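Local coordinates for protein N2152 (Neocallimastix frontalis, PDB 5U22) that probably hydrolyses arabinosyl-containing glycosides as a family 39 glycoside hydrolase, combining a TIM barrel with a beta sandwich, at residues A[139-150]-A[178-187]. Sequence-based numbering, arbitrary orientation.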
ATOM      1  N   PHE A 139      -6.098 -13.432   7.877  1.00 15.11           N
ATOM      2  CA  PHE A 139      -6.873 -12.492   7.092  1.00 15.94           C
ATOM      3  C   PHE A 139      -6.878 -11.134   7.778  1.00 19.58           C
ATOM      4  O   PHE A 139      -6.856 -11.032   9.009  1.00 19.53           O
ATOM      5  CB  PHE A 139      -8.306 -12.989   6.900  1.00 18.04           C
ATOM      6  CG  PHE A 139      -8.387 -14.370   6.335  1.00 13.44           C
ATOM      7  CD1 PHE A 139      -8.185 -14.596   4.984  1.00 15.28           C
ATOM      8  CD2 PHE A 139      -8.665 -15.453   7.165  1.00 21.41           C
ATOM      9  CE1 PHE A 139      -8.274 -15.881   4.458  1.00 12.40           C
ATOM     10  CE2 PHE A 139      -8.736 -16.733   6.655  1.00 19.55           C
ATOM     11  CZ  PHE A 139      -8.543 -16.949   5.294  1.00 19.29           C
ATOM     12  N   TYR A 140      -6.878 -10.089   6.957  1.00 17.82           N
ATOM     13  CA  TYR A 140      -6.905  -8.711   7.425  1.00 14.65           C
ATOM     14  C   TYR A 140      -8.310  -8.277   7.812  1.00 15.52           C
ATOM     15  O   TYR A 140      -8.482  -7.476   8.742  1.00 14.45           O
ATOM     16  CB  TYR A 140      -6.370  -7.819   6.313  1.00 14.81           C
ATOM     17  CG  TYR A 140      -6.086  -6.371   6.642  1.00 18.84           C
ATOM     18  CD1 TYR A 140      -5.200  -6.014   7.653  1.00 18.67           C
ATOM     19  CD2 TYR A 140      -6.662  -5.354   5.885  1.00 14.34           C
ATOM     20  CE1 TYR A 140      -4.913  -4.669   7.905  1.00 16.42           C
ATOM     21  CE2 TYR A 140      -6.379  -4.026   6.130  1.00 15.67           C
ATOM     22  CZ  TYR A 140      -5.516  -3.688   7.140  1.00 16.38           C
ATOM     23  OH  TYR A 140      -5.241  -2.354   7.354  1.00 18.01           O
ATOM     24  N   GLY A 141      -9.305  -8.778   7.100  1.00 14.44           N
ATOM     25  CA  GLY A 141     -10.688  -8.454   7.394  1.00 13.99           C
ATOM     26  C   GLY A 141     -11.565  -8.862   6.234  1.00 16.29           C
ATOM     27  O   GLY A 141     -11.085  -9.274   5.174  1.00 16.06           O
ATOM     28  N   ASN A 142     -12.871  -8.768   6.470  1.00 15.53           N
ATOM     29  CA  ASN A 142     -13.888  -8.963   5.440  1.00 13.81           C
ATOM     30  C   ASN A 142     -14.254  -7.614   4.831  1.00 15.13           C
ATOM     31  O   ASN A 142     -14.814  -6.752   5.515  1.00 19.46           O
ATOM     32  CB  ASN A 142     -15.154  -9.605   6.016  1.00 16.89           C
ATOM     33  CG  ASN A 142     -14.934 -11.019   6.518  1.00 22.29           C
ATOM     34  OD1 ASN A 142     -15.397 -11.392   7.604  1.00 23.07           O
ATOM     35  ND2 ASN A 142     -14.239 -11.812   5.733  1.00 15.75           N
ATOM     36  N   GLU A 143     -13.976  -7.444   3.544  1.00 14.24           N
ATOM     37  CA  GLU A 143     -14.275  -6.209   2.833  1.00 13.01           C
ATOM     38  C   GLU A 143     -15.599  -6.387   2.098  1.00 15.50           C
ATOM     39  O   GLU A 143     -15.723  -7.272   1.247  1.00 13.59           O
ATOM     40  CB  GLU A 143     -13.138  -5.869   1.870  1.00 14.03           C
ATOM     41  CG  GLU A 143     -13.283  -4.533   1.169  1.00 14.26           C
ATOM     42  CD  GLU A 143     -12.178  -4.288   0.155  1.00 18.43           C
ATOM     43  OE1 GLU A 143     -11.424  -5.240  -0.166  1.00 20.07           O
ATOM     44  OE2 GLU A 143     -12.068  -3.139  -0.322  1.00 15.75           O
ATOM     45  N   ILE A 144     -16.585  -5.553   2.434  1.00 14.13           N
ATOM     46  CA  ILE A 144     -17.965  -5.818   2.032  1.00 17.77           C
ATOM     47  C   ILE A 144     -18.165  -5.602   0.534  1.00 16.22           C
ATOM     48  O   ILE A 144     -18.889  -6.368  -0.120  1.00 14.24           O
ATOM     49  CB  ILE A 144     -18.932  -4.963   2.882  1.00 14.98           C
ATOM     50  CG1 ILE A 144     -19.050  -5.561   4.285  1.00 16.95           C
ATOM     51  CG2 ILE A 144     -20.323  -4.847   2.213  1.00 15.25           C
ATOM     52  CD1 ILE A 144     -19.993  -4.805   5.227  1.00 11.95           C
ATOM     53  N   TRP A 145     -17.532  -4.581  -0.040  1.00 13.15           N
ATOM     54  CA  TRP A 145     -17.790  -4.230  -1.432  1.00 13.19           C
ATOM     55  C   TRP A 145     -16.516  -3.670  -2.052  1.00 14.99           C
ATOM     56  O   TRP A 145     -15.437  -3.718  -1.453  1.00 19.85           O
ATOM     57  CB  TRP A 145     -18.957  -3.242  -1.524  1.00 11.73           C
ATOM     58  CG  TRP A 145     -19.609  -3.207  -2.886  1.00 14.25           C
ATOM     59  CD1 TRP A 145     -19.597  -2.168  -3.782  1.00 18.78           C
ATOM     60  CD2 TRP A 145     -20.355  -4.259  -3.501  1.00 13.57           C
ATOM     61  NE1 TRP A 145     -20.298  -2.512  -4.919  1.00 15.36           N
ATOM     62  CE2 TRP A 145     -20.786  -3.787  -4.764  1.00 17.57           C
ATOM     63  CE3 TRP A 145     -20.718  -5.551  -3.105  1.00 14.37           C
ATOM     64  CZ2 TRP A 145     -21.543  -4.568  -5.636  1.00 15.07           C
ATOM     65  CZ3 TRP A 145     -21.488  -6.328  -3.972  1.00 14.42           C
ATOM     66  CH2 TRP A 145     -21.892  -5.829  -5.225  1.00 16.58           C
ATOM     67  N   ASN A 146     -16.642  -3.133  -3.267  1.00 16.81           N
ATOM     68  CA  ASN A 146     -15.500  -2.575  -3.991  1.00 15.32           C
ATOM     69  C   ASN A 146     -16.029  -1.477  -4.893  1.00 15.35           C
ATOM     70  O   ASN A 146     -16.858  -1.749  -5.768  1.00 19.55           O
ATOM     71  CB  ASN A 146     -14.782  -3.645  -4.822  1.00 14.98           C
ATOM     72  CG  ASN A 146     -13.575  -3.098  -5.589  1.00 16.21           C
ATOM     73  OD1 ASN A 146     -12.822  -2.268  -5.084  1.00 15.12           O
ATOM     74  ND2 ASN A 146     -13.384  -3.586  -6.815  1.00 13.82           N
ATOM     75  N   GLU A 147     -15.558  -0.253  -4.671  1.00 15.86           N
ATOM     76  CA  GLU A 147     -15.898   0.899  -5.500  1.00 13.41           C
ATOM     77  C   GLU A 147     -17.410   1.039  -5.719  1.00 12.29           C
ATOM     78  O   GLU A 147     -17.878   1.034  -6.865  1.00 16.33           O
ATOM     79  CB  GLU A 147     -15.155   0.843  -6.825  1.00 14.71           C
ATOM     80  CG  GLU A 147     -13.640   0.756  -6.596  1.00 14.37           C
ATOM     81  CD  GLU A 147     -12.802   1.120  -7.805  1.00 18.35           C
ATOM     82  OE1 GLU A 147     -13.290   0.993  -8.955  1.00 20.60           O
ATOM     83  OE2 GLU A 147     -11.635   1.539  -7.593  1.00 17.12           O
ATOM     84  N   PRO A 148     -18.183   1.193  -4.648  1.00 17.19           N
ATOM     85  CA  PRO A 148     -19.625   1.394  -4.827  1.00 16.73           C
ATOM     86  C   PRO A 148     -19.940   2.639  -5.628  1.00 19.68           C
ATOM     87  O   PRO A 148     -20.984   2.688  -6.297  1.00 17.08           O
ATOM     88  CB  PRO A 148     -20.136   1.497  -3.387  1.00 15.04           C
ATOM     89  CG  PRO A 148     -18.937   2.039  -2.614  1.00 16.15           C
ATOM     90  CD  PRO A 148     -17.770   1.336  -3.239  1.00 15.71           C
ATOM     91  N   ASP A 149     -19.049   3.643  -5.592  1.00 17.99           N
ATOM     92  CA  ASP A 149     -19.229   4.861  -6.371  1.00 19.27           C
ATOM     93  C   ASP A 149     -19.075   4.614  -7.863  1.00 22.14           C
ATOM     94  O   ASP A 149     -19.387   5.508  -8.659  1.00 20.08           O
ATOM     95  CB  ASP A 149     -18.266   5.976  -5.892  1.00 12.43           C
ATOM     96  CG  ASP A 149     -16.840   5.488  -5.603  1.00 17.64           C
ATOM     97  OD1 ASP A 149     -16.572   4.273  -5.641  1.00 18.29           O
ATOM     98  OD2 ASP A 149     -15.982   6.359  -5.313  1.00 19.82           O
ATOM     99  N   VAL A 150     -18.632   3.420  -8.250  1.00 15.23           N
ATOM    100  CA  VAL A 150     -18.558   3.008  -9.639  1.00 16.42           C
ATOM    101  C   VAL A 150     -19.550   1.891  -9.944  1.00 17.06           C
ATOM    102  O   VAL A 150     -20.150   1.870 -11.021  1.00 19.39           O
ATOM    103  CB  VAL A 150     -17.119   2.576  -9.999  1.00 16.83           C
ATOM    104  CG1 VAL A 150     -17.051   1.999 -11.413  1.00 15.25           C
ATOM    105  CG2 VAL A 150     -16.172   3.740  -9.875  1.00 20.86           C
ATOM    106  N   GLU A 178     -13.885 -11.002  13.189  1.00 18.52           N
ATOM    107  CA  GLU A 178     -13.149 -10.503  12.042  1.00 19.17           C
ATOM    108  C   GLU A 178     -13.407  -9.012  11.860  1.00 18.04           C
ATOM    109  O   GLU A 178     -14.483  -8.502  12.182  1.00 17.89           O
ATOM    110  CB  GLU A 178     -13.542 -11.276  10.778  1.00 20.37           C
ATOM    111  CG  GLU A 178     -12.686 -10.962   9.556  1.00 17.30           C
ATOM    112  CD  GLU A 178     -11.204 -11.218   9.793  1.00 19.83           C
ATOM    113  OE1 GLU A 178     -10.747 -12.358   9.532  1.00 18.81           O
ATOM    114  OE2 GLU A 178     -10.499 -10.280  10.243  1.00 19.20           O
ATOM    115  N   LYS A 179     -12.397  -8.312  11.357  1.00 16.09           N
ATOM    116  CA  LYS A 179     -12.559  -6.911  11.001  1.00 14.51           C
ATOM    117  C   LYS A 179     -13.453  -6.769   9.777  1.00 17.42           C
ATOM    118  O   LYS A 179     -13.475  -7.631   8.896  1.00 19.05           O
ATOM    119  CB  LYS A 179     -11.206  -6.276  10.708  1.00 13.54           C
ATOM    120  CG  LYS A 179     -10.215  -6.396  11.856  1.00 26.42           C
ATOM    121  CD  LYS A 179     -10.484  -5.332  12.894  1.00 30.83           C
ATOM    122  CE  LYS A 179      -9.402  -5.311  13.963  1.00 39.26           C
ATOM    123  NZ  LYS A 179      -9.453  -6.528  14.798  1.00 36.12           N
ATOM    124  N   ILE A 180     -14.187  -5.658   9.729  1.00 19.05           N
ATOM    125  CA  ILE A 180     -15.006  -5.292   8.576  1.00 16.08           C
ATOM    126  C   ILE A 180     -14.395  -4.058   7.924  1.00 15.00           C
ATOM    127  O   ILE A 180     -14.110  -3.060   8.601  1.00 17.21           O
ATOM    128  CB  ILE A 180     -16.467  -5.052   8.979  1.00 17.32           C
ATOM    129  CG1 ILE A 180     -17.083  -6.356   9.499  1.00 16.25           C
ATOM    130  CG2 ILE A 180     -17.265  -4.556   7.780  1.00 19.30           C
ATOM    131  CD1 ILE A 180     -18.513  -6.191  10.053  1.00 20.00           C
ATOM    132  N   ILE A 181     -14.209  -4.116   6.605  1.00 13.63           N
ATOM    133  CA  ILE A 181     -13.421  -3.141   5.859  1.00 16.03           C
ATOM    134  C   ILE A 181     -14.307  -2.467   4.822  1.00 16.08           C
ATOM    135  O   ILE A 181     -15.023  -3.145   4.081  1.00 18.12           O
ATOM    136  CB  ILE A 181     -12.229  -3.817   5.156  1.00 11.98           C
ATOM    137  CG1 ILE A 181     -11.289  -4.467   6.164  1.00 17.77           C
ATOM    138  CG2 ILE A 181     -11.467  -2.811   4.276  1.00 16.11           C
ATOM    139  CD1 ILE A 181     -10.279  -5.400   5.501  1.00 18.23           C
ATOM    140  N   GLY A 182     -14.227  -1.143   4.739  1.00 14.96           N
ATOM    141  CA  GLY A 182     -14.902  -0.433   3.662  1.00 13.44           C
ATOM    142  C   GLY A 182     -14.881   1.060   3.898  1.00 14.32           C
ATOM    143  O   GLY A 182     -14.241   1.524   4.837  1.00 15.40           O
ATOM    144  N   PRO A 183     -15.602   1.825   3.072  1.00 15.08           N
ATOM    145  CA  PRO A 183     -16.525   1.393   2.019  1.00 17.09           C
ATOM    146  C   PRO A 183     -15.876   1.171   0.657  1.00 18.80           C
ATOM    147  O   PRO A 183     -16.601   0.872  -0.282  1.00 18.59           O
ATOM    148  CB  PRO A 183     -17.511   2.553   1.952  1.00 14.54           C
ATOM    149  CG  PRO A 183     -16.658   3.746   2.233  1.00 18.67           C
ATOM    150  CD  PRO A 183     -15.587   3.293   3.213  1.00 16.40           C
ATOM    151  N   SER A 184     -14.553   1.338   0.554  1.00 15.17           N
ATOM    152  CA  SER A 184     -13.786   0.973  -0.645  1.00 14.13           C
ATOM    153  C   SER A 184     -14.098   1.865  -1.851  1.00 14.31           C
ATOM    154  O   SER A 184     -14.098   1.397  -2.992  1.00 13.78           O
ATOM    155  CB  SER A 184     -13.996  -0.502  -1.005  1.00 16.35           C
ATOM    156  OG  SER A 184     -13.846  -1.320   0.149  1.00 17.96           O
ATOM    157  N   PHE A 185     -14.323   3.158  -1.608  1.00 13.08           N
ATOM    158  CA  PHE A 185     -14.584   4.101  -2.690  1.00 13.19           C
ATOM    159  C   PHE A 185     -13.479   4.052  -3.738  1.00 18.95           C
ATOM    160  O   PHE A 185     -12.295   3.900  -3.416  1.00 15.82           O
ATOM    161  CB  PHE A 185     -14.643   5.539  -2.174  1.00 15.59           C
ATOM    162  CG  PHE A 185     -15.756   5.833  -1.216  1.00 15.98           C
ATOM    163  CD1 PHE A 185     -17.045   5.427  -1.461  1.00 17.44           C
ATOM    164  CD2 PHE A 185     -15.501   6.597  -0.079  1.00 20.38           C
ATOM    165  CE1 PHE A 185     -18.063   5.747  -0.577  1.00 17.57           C
ATOM    166  CE2 PHE A 185     -16.515   6.912   0.814  1.00 16.89           C
ATOM    167  CZ  PHE A 185     -17.799   6.490   0.558  1.00 17.70           C
ATOM    168  N   SER A 186     -13.867   4.249  -5.004  1.00 14.30           N
ATOM    169  CA  SER A 186     -12.869   4.337  -6.068  1.00 13.53           C
ATOM    170  C   SER A 186     -11.995   5.578  -5.922  1.00 16.52           C
ATOM    171  O   SER A 186     -10.802   5.553  -6.258  1.00 15.93           O
ATOM    172  CB  SER A 186     -13.545   4.344  -7.427  1.00 13.93           C
ATOM    173  OG  SER A 186     -12.565   4.427  -8.434  1.00 20.13           O
ATOM    174  N   TRP A 187     -12.573   6.682  -5.467  1.00 15.64           N
ATOM    175  CA  TRP A 187     -11.801   7.882  -5.197  1.00 15.07           C
ATOM    176  C   TRP A 187     -12.369   8.564  -3.965  1.00 17.58           C
ATOM    177  O   TRP A 187     -13.549   8.414  -3.634  1.00 16.71           O
ATOM    178  CB  TRP A 187     -11.789   8.851  -6.393  1.00 15.28           C
ATOM    179  CG  TRP A 187     -13.134   9.441  -6.703  1.00 17.36           C
ATOM    180  CD1 TRP A 187     -13.657  10.612  -6.216  1.00 20.69           C
ATOM    181  CD2 TRP A 187     -14.131   8.886  -7.565  1.00 20.01           C
ATOM    182  NE1 TRP A 187     -14.925  10.812  -6.722  1.00 24.65           N
ATOM    183  CE2 TRP A 187     -15.234   9.771  -7.558  1.00 26.31           C
ATOM    184  CE3 TRP A 187     -14.197   7.727  -8.348  1.00 18.30           C
ATOM    185  CZ2 TRP A 187     -16.390   9.528  -8.298  1.00 25.81           C
ATOM    186  CZ3 TRP A 187     -15.349   7.485  -9.085  1.00 18.32           C
ATOM    187  CH2 TRP A 187     -16.430   8.382  -9.054  1.00 24.90           C
TER
HETATM  188  O   HOH W   1      -8.323 -13.453  10.327  1.00 23.19           O
HETATM  189  O   HOH W   2      -8.301 -10.155  11.584  1.00 24.08           O
HETATM  190  O   HOH W   3     -16.134  -2.414   1.488  1.00 16.85           O
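Neighbouring parallel strands 139-143 and 180-185 of the TIM barrel join here, with the loops after them. N142 N donates to K179 O (2.7 Å) and I181 N to N142 O (2.9 Å). Inside the barrel, the extended chain of E143, CG anti to the backbone N (chi1 -175°), brings OE2 to S184 OG; the hydroxyl donates to the carboxylate's anti lone pair (2.6 Å), while R68 and N245 bind the same group. I181 CD1 packs on Y140 CD2 at 3.6 Å, the side chains crossing at about a right angle. At the strand starts, E178 OE2 accepts from K179 N and a water that also donates to F139 O, and OE1 pairs with K131. Exchanging E178 for an alanine would probably leave K131 without this charge partner and break the water link to F139. At the rim, S186 N points almost straight at D149 OD1, on its syn lone pair (2.8 Å, 173°), and K192 pairs with OD2. E147 OE2 bonds H213, and OE1 a BTB molecule, probably from the crystallisation liquor. The E147 N to S184 O and S186-D149 bonds probably help hold the loop presenting E147, which, preceded by N146, is placed as expected for the acid/base of family 39 hydrolases.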